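C-domain type II peptide synthetase (Streptomyces globisporus, PDB 4ZNM) is a stand-alone (type II) condensation-domain protein of the peptide synthetase family, with a fold of the CoA-dependent acyltransferase superfamily. Local coordinates at residues Leu67-Leu81 with Leu129-Leu141. Residues are numbered along the deposited sequence; the frame is centred on the assembly and turned at random.
With NA (sodium ion), chain C.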
loop_
_atom_site.group_PDB
_atom_site.type_symbol
_atom_site.label_atom_id
_atom_site.label_comp_id
_atom_site.label_asym_id
_atom_site.label_seq_id
_atom_site.Cartn_x
_atom_site.Cartn_y
_atom_site.Cartn_z
ATOM N N LEU A 67 -1.528 -7.631 22.277
ATOM C CA LEU A 67 -2.177 -7.769 20.983
ATOM C C LEU A 67 -3.709 -7.762 21.127
ATOM O O LEU A 67 -4.416 -7.125 20.331
ATOM C CB LEU A 67 -1.712 -9.043 20.286
ATOM C CG LEU A 67 -2.103 -8.986 18.810
ATOM C CD1 LEU A 67 -0.932 -8.438 18.036
ATOM C CD2 LEU A 67 -2.560 -10.333 18.296
ATOM N N GLY A 68 -4.208 -8.454 22.137
ATOM C CA GLY A 68 -5.596 -8.320 22.557
ATOM C C GLY A 68 -5.967 -6.861 22.818
ATOM O O GLY A 68 -6.992 -6.382 22.343
ATOM N N ASP A 69 -5.094 -6.142 23.508
ATOM C CA ASP A 69 -5.333 -4.729 23.876
ATOM C C ASP A 69 -5.500 -3.863 22.627
ATOM O O ASP A 69 -6.348 -2.968 22.585
ATOM C CB ASP A 69 -4.167 -4.146 24.694
ATOM C CG ASP A 69 -4.048 -4.730 26.092
ATOM O OD1 ASP A 69 -5.028 -5.342 26.562
ATOM O OD2 ASP A 69 -2.970 -4.544 26.740
ATOM N N VAL A 70 -4.687 -4.143 21.610
ATOM C CA VAL A 70 -4.634 -3.288 20.435
ATOM C C VAL A 70 -5.835 -3.547 19.531
ATOM O O VAL A 70 -6.234 -2.668 18.763
ATOM C CB VAL A 70 -3.294 -3.454 19.665
ATOM C CG1 VAL A 70 -3.262 -4.714 18.793
ATOM C CG2 VAL A 70 -3.044 -2.231 18.789
ATOM N N VAL A 71 -6.433 -4.730 19.648
ATOM C CA VAL A 71 -7.660 -5.035 18.931
ATOM C C VAL A 71 -8.849 -4.391 19.648
ATOM O O VAL A 71 -9.758 -3.874 18.997
ATOM C CB VAL A 71 -7.861 -6.547 18.790
ATOM C CG1 VAL A 71 -9.267 -6.851 18.271
ATOM C CG2 VAL A 71 -6.795 -7.113 17.814
ATOM N N VAL A 72 -8.834 -4.391 20.979
ATOM C CA VAL A 72 -9.895 -3.723 21.721
ATOM C C VAL A 72 -9.830 -2.230 21.405
ATOM O O VAL A 72 -10.849 -1.585 21.255
ATOM C CB VAL A 72 -9.796 -3.952 23.201
ATOM C CG1 VAL A 72 -10.721 -3.009 23.946
ATOM C CG2 VAL A 72 -10.092 -5.427 23.552
ATOM N N ARG A 73 -8.614 -1.705 21.308
ATOM C CA ARG A 73 -8.386 -0.276 21.091
ATOM C C ARG A 73 -8.937 0.266 19.767
ATOM O O ARG A 73 -9.417 1.394 19.716
ATOM C CB ARG A 73 -6.884 -0.014 21.150
ATOM C CG ARG A 73 -6.452 1.385 20.795
ATOM C CD ARG A 73 -4.994 1.589 21.164
ATOM N NE ARG A 73 -4.513 2.868 20.677
ATOM C CZ ARG A 73 -4.552 4.006 21.361
ATOM N NH1 ARG A 73 -5.015 4.048 22.613
ATOM N NH2 ARG A 73 -4.101 5.113 20.787
ATOM N N HIS A 74 -8.846 -0.532 18.709
ATOM C CA HIS A 74 -9.180 -0.078 17.354
ATOM C C HIS A 74 -10.369 -0.856 16.779
ATOM O O HIS A 74 -10.240 -2.033 16.406
ATOM C CB HIS A 74 -7.980 -0.232 16.426
ATOM C CG HIS A 74 -6.826 0.641 16.794
ATOM N ND1 HIS A 74 -6.874 2.018 16.694
ATOM C CD2 HIS A 74 -5.593 0.341 17.278
ATOM C CE1 HIS A 74 -5.729 2.526 17.122
ATOM N NE2 HIS A 74 -4.935 1.527 17.475
ATOM N N GLU A 75 -11.512 -0.190 16.679
ATOM C CA GLU A 75 -12.732 -0.825 16.133
ATOM C C GLU A 75 -12.561 -1.399 14.734
ATOM O O GLU A 75 -13.160 -2.422 14.421
ATOM C CB GLU A 75 -13.898 0.164 16.089
ATOM C CG GLU A 75 -14.491 0.392 17.435
ATOM C CD GLU A 75 -15.579 1.455 17.470
ATOM O OE1 GLU A 75 -15.963 2.002 16.398
ATOM O OE2 GLU A 75 -16.042 1.730 18.604
ATOM N N ALA A 76 -11.775 -0.746 13.886
ATOM C CA ALA A 76 -11.571 -1.259 12.544
ATOM C C ALA A 76 -11.042 -2.691 12.593
ATOM O O ALA A 76 -11.286 -3.452 11.672
ATOM C CB ALA A 76 -10.620 -0.380 11.758
ATOM N N LEU A 77 -10.319 -3.049 13.660
ATOM C CA LEU A 77 -9.703 -4.380 13.753
ATOM C C LEU A 77 -10.674 -5.448 14.250
ATOM O O LEU A 77 -10.287 -6.604 14.420
ATOM C CB LEU A 77 -8.489 -4.373 14.701
ATOM C CG LEU A 77 -7.286 -3.522 14.251
ATOM C CD1 LEU A 77 -6.142 -3.632 15.230
ATOM C CD2 LEU A 77 -6.833 -3.930 12.888
ATOM N N ARG A 78 -11.905 -5.025 14.504
ATOM C CA ARG A 78 -12.992 -5.856 14.988
ATOM C C ARG A 78 -14.217 -5.645 14.109
ATOM O O ARG A 78 -15.314 -6.026 14.498
ATOM C CB ARG A 78 -13.375 -5.493 16.437
ATOM C CG ARG A 78 -12.329 -5.607 17.392
ATOM C CD ARG A 78 -12.856 -5.282 18.749
ATOM N NE ARG A 78 -12.677 -3.908 19.207
ATOM C CZ ARG A 78 -13.679 -3.117 19.584
ATOM N NH1 ARG A 78 -14.938 -3.510 19.462
ATOM N NH2 ARG A 78 -13.426 -1.905 20.057
ATOM N N THR A 79 -14.047 -5.006 12.953
ATOM C CA THR A 79 -15.175 -4.763 12.040
ATOM C C THR A 79 -15.171 -5.756 10.882
ATOM O O THR A 79 -14.489 -5.579 9.885
ATOM C CB THR A 79 -15.168 -3.324 11.503
ATOM O OG1 THR A 79 -15.153 -2.415 12.615
ATOM C CG2 THR A 79 -16.412 -3.029 10.711
ATOM N N SER A 80 -15.941 -6.828 11.044
ATOM C CA SER A 80 -16.098 -7.793 9.979
ATOM C C SER A 80 -16.973 -7.213 8.864
ATOM O O SER A 80 -17.737 -6.268 9.070
ATOM C CB SER A 80 -16.735 -9.069 10.519
ATOM O OG SER A 80 -18.066 -8.801 10.934
ATOM N N LEU A 81 -16.852 -7.808 7.693
ATOM C CA LEU A 81 -17.610 -7.449 6.521
ATOM C C LEU A 81 -18.242 -8.735 5.984
ATOM O O LEU A 81 -17.522 -9.673 5.585
ATOM C CB LEU A 81 -16.695 -6.823 5.469
ATOM C CG LEU A 81 -16.021 -5.507 5.854
ATOM C CD1 LEU A 81 -15.115 -5.071 4.723
ATOM C CD2 LEU A 81 -17.040 -4.425 6.145
ATOM N N LEU A 129 -6.464 -14.752 5.496
ATOM C CA LEU A 129 -7.034 -14.095 6.669
ATOM C C LEU A 129 -8.396 -13.525 6.254
ATOM O O LEU A 129 -8.454 -12.543 5.543
ATOM C CB LEU A 129 -6.082 -13.011 7.166
ATOM C CG LEU A 129 -6.539 -12.141 8.334
ATOM C CD1 LEU A 129 -6.872 -13.000 9.513
ATOM C CD2 LEU A 129 -5.456 -11.140 8.730
ATOM N N SER A 130 -9.466 -14.170 6.690
ATOM C CA SER A 130 -10.827 -13.802 6.306
ATOM C C SER A 130 -11.212 -12.420 6.802
ATOM O O SER A 130 -10.672 -11.940 7.808
ATOM C CB SER A 130 -11.808 -14.820 6.863
ATOM O OG SER A 130 -11.920 -14.660 8.262
ATOM N N VAL A 131 -12.135 -11.775 6.085
ATOM C CA VAL A 131 -12.750 -10.537 6.581
ATOM C C VAL A 131 -14.125 -10.844 7.212
ATOM O O VAL A 131 -14.730 -10.024 7.902
ATOM C CB VAL A 131 -12.885 -9.491 5.442
ATOM C CG1 VAL A 131 -13.989 -9.895 4.483
ATOM C CG2 VAL A 131 -13.098 -8.112 6.062
ATOM N N ARG A 132 -14.627 -12.038 6.953
ATOM C CA ARG A 132 -16.010 -12.376 7.313
ATOM C C ARG A 132 -16.150 -12.726 8.792
ATOM O O ARG A 132 -17.256 -12.736 9.335
ATOM C CB ARG A 132 -16.523 -13.527 6.438
ATOM C CG ARG A 132 -16.741 -13.055 4.997
ATOM C CD ARG A 132 -17.633 -13.998 4.161
ATOM N NE ARG A 132 -16.978 -15.300 4.018
ATOM C CZ ARG A 132 -16.103 -15.602 3.062
ATOM N NH1 ARG A 132 -15.561 -16.814 3.014
ATOM N NH2 ARG A 132 -15.767 -14.703 2.142
ATOM N N GLU A 133 -15.033 -12.992 9.457
ATOM C CA GLU A 133 -15.068 -13.177 10.909
ATOM C C GLU A 133 -13.720 -12.872 11.508
ATOM O O GLU A 133 -12.739 -12.864 10.809
ATOM C CB GLU A 133 -15.499 -14.610 11.283
ATOM C CG GLU A 133 -14.516 -15.691 10.941
ATOM C CD GLU A 133 -14.677 -16.229 9.541
ATOM O OE1 GLU A 133 -15.625 -15.817 8.843
ATOM O OE2 GLU A 133 -13.855 -17.076 9.137
ATOM N N LEU A 134 -13.677 -12.627 12.807
ATOM C CA LEU A 134 -12.402 -12.350 13.477
ATOM C C LEU A 134 -11.522 -13.614 13.431
ATOM O O LEU A 134 -12.048 -14.709 13.332
ATOM C CB LEU A 134 -12.659 -11.891 14.908
ATOM C CG LEU A 134 -13.617 -10.686 15.040
ATOM C CD1 LEU A 134 -13.675 -10.147 16.440
ATOM C CD2 LEU A 134 -13.259 -9.546 14.072
ATOM N N PRO A 135 -10.189 -13.457 13.491
ATOM C CA PRO A 135 -9.515 -12.165 13.664
ATOM C C PRO A 135 -9.325 -11.413 12.346
ATOM O O PRO A 135 -9.370 -11.998 11.278
ATOM C CB PRO A 135 -8.168 -12.552 14.255
ATOM C CG PRO A 135 -7.858 -13.878 13.618
ATOM C CD PRO A 135 -9.217 -14.576 13.468
ATOM N N LEU A 136 -9.106 -10.114 12.456
ATOM C CA LEU A 136 -8.695 -9.290 11.343
ATOM C C LEU A 136 -7.219 -8.886 11.455
ATOM O O LEU A 136 -6.696 -8.174 10.591
ATOM C CB LEU A 136 -9.578 -8.055 11.301
ATOM C CG LEU A 136 -11.061 -8.355 11.025
ATOM C CD1 LEU A 136 -11.822 -7.048 11.074
ATOM C CD2 LEU A 136 -11.223 -9.034 9.689
ATOM N N LEU A 137 -6.559 -9.324 12.538
ATOM C CA LEU A 137 -5.141 -9.053 12.761
ATOM C C LEU A 137 -4.564 -10.301 13.393
ATOM O O LEU A 137 -5.129 -10.785 14.352
ATOM C CB LEU A 137 -4.932 -7.850 13.686
ATOM C CG LEU A 137 -3.522 -7.572 14.218
ATOM C CD1 LEU A 137 -2.587 -7.025 13.120
ATOM C CD2 LEU A 137 -3.550 -6.568 15.405
ATOM N N ARG A 138 -3.479 -10.821 12.838
ATOM C CA ARG A 138 -2.720 -11.883 13.488
ATOM C C ARG A 138 -1.267 -11.487 13.635
ATOM O O ARG A 138 -0.781 -10.612 12.916
ATOM C CB ARG A 138 -2.770 -13.174 12.704
ATOM C CG ARG A 138 -4.120 -13.824 12.679
ATOM C CD ARG A 138 -4.042 -15.279 12.196
ATOM N NE ARG A 138 -3.894 -15.397 10.743
ATOM C CZ ARG A 138 -2.747 -15.612 10.100
ATOM N NH1 ARG A 138 -2.764 -15.725 8.763
ATOM N NH2 ARG A 138 -1.593 -15.727 10.781
ATOM N N ALA A 139 -0.570 -12.188 14.521
ATOM C CA ALA A 139 0.846 -11.947 14.740
ATOM C C ALA A 139 1.612 -13.246 14.850
ATOM O O ALA A 139 1.157 -14.223 15.481
ATOM C CB ALA A 139 1.051 -11.142 15.983
ATOM N N VAL A 140 2.791 -13.231 14.258
ATOM C CA VAL A 140 3.709 -14.343 14.336
ATOM C C VAL A 140 5.063 -13.761 14.805
ATOM O O VAL A 140 5.623 -12.877 14.171
ATOM C CB VAL A 140 3.837 -15.057 12.991
ATOM C CG1 VAL A 140 4.795 -16.210 13.091
ATOM C CG2 VAL A 140 2.468 -15.536 12.513
ATOM N N LEU A 141 5.570 -14.277 15.917
ATOM C CA LEU A 141 6.867 -13.867 16.433
ATOM C C LEU A 141 7.918 -14.946 16.162
ATOM O O LEU A 141 7.795 -16.077 16.645
ATOM C CB LEU A 141 6.746 -13.582 17.928
ATOM C CG LEU A 141 8.052 -13.111 18.581
ATOM C CD1 LEU A 141 8.401 -11.697 18.151
ATOM C CD2 LEU A 141 7.913 -13.212 20.071
HETATM NA NA NA C . -10.684 -13.280 9.909
HETATM O O HOH W 1 -9.437 -9.137 15.159
HETATM O O HOH W 2 -18.737 -11.640 11.362
HETATM O O HOH W 3 -9.656 -15.282 9.963
#
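Leu136 lies against the backbone of residues 76-80, and its contacts can be followed atom by atom. Leu136 CB sits 3.5 Å from Leu77 O, and CG 3.9 Å from the same oxygen. CD1 continues the chain extended (chi2 177°) to Thr79, where Leu136 CD1 comes to 3.3 Å from Thr79 O; the same methyl also touches Ala76 O. A methyl so close to a peptide oxygen indicates tight packing. Leu77 O also accepts a hydrogen bond from a water at 2.8 Å, and that water accepts from Leu136 N at 2.9 Å, so one molecule bridges the two backbones beside the leucine.

Beyond Leu136 the contact divides in two. On the strand side, Leu137 CD2 enters a pocket of methyls: Leu77 CD1 is 3.9 Å from it, Val71 CG2 and Leu67 CD1 slightly farther. Leu67 CD1 also reaches Ala139 CB. On the loop side, Leu81 N donates to Val131 O over 3.1 Å; the bond is nearly straight (167° at the hydrogen), but the donor stands above the carbonyl plane. A second water joins Ser80 OG to Arg132 O, while the Arg132 guanidinium is held by Asp38. The loop that receives these bonds also wraps the sodium ion, which is bound by Ser130 O, Ser130 OG in the conformer modelled here, Glu133 O, Pro135 O after a cis peptide, and a water.

Helix 162-180 gives further cover, touching Leu67 and Leu77. Helix 67-73 and strand 137-141 pass with axes 10.0 Å apart and nearly antiparallel (161°), and the strand belongs to a mixed sheet; this packing is helix-on-sheet alpha/beta layering within the condensation-domain fold, with a sodium-binding loop at its margin.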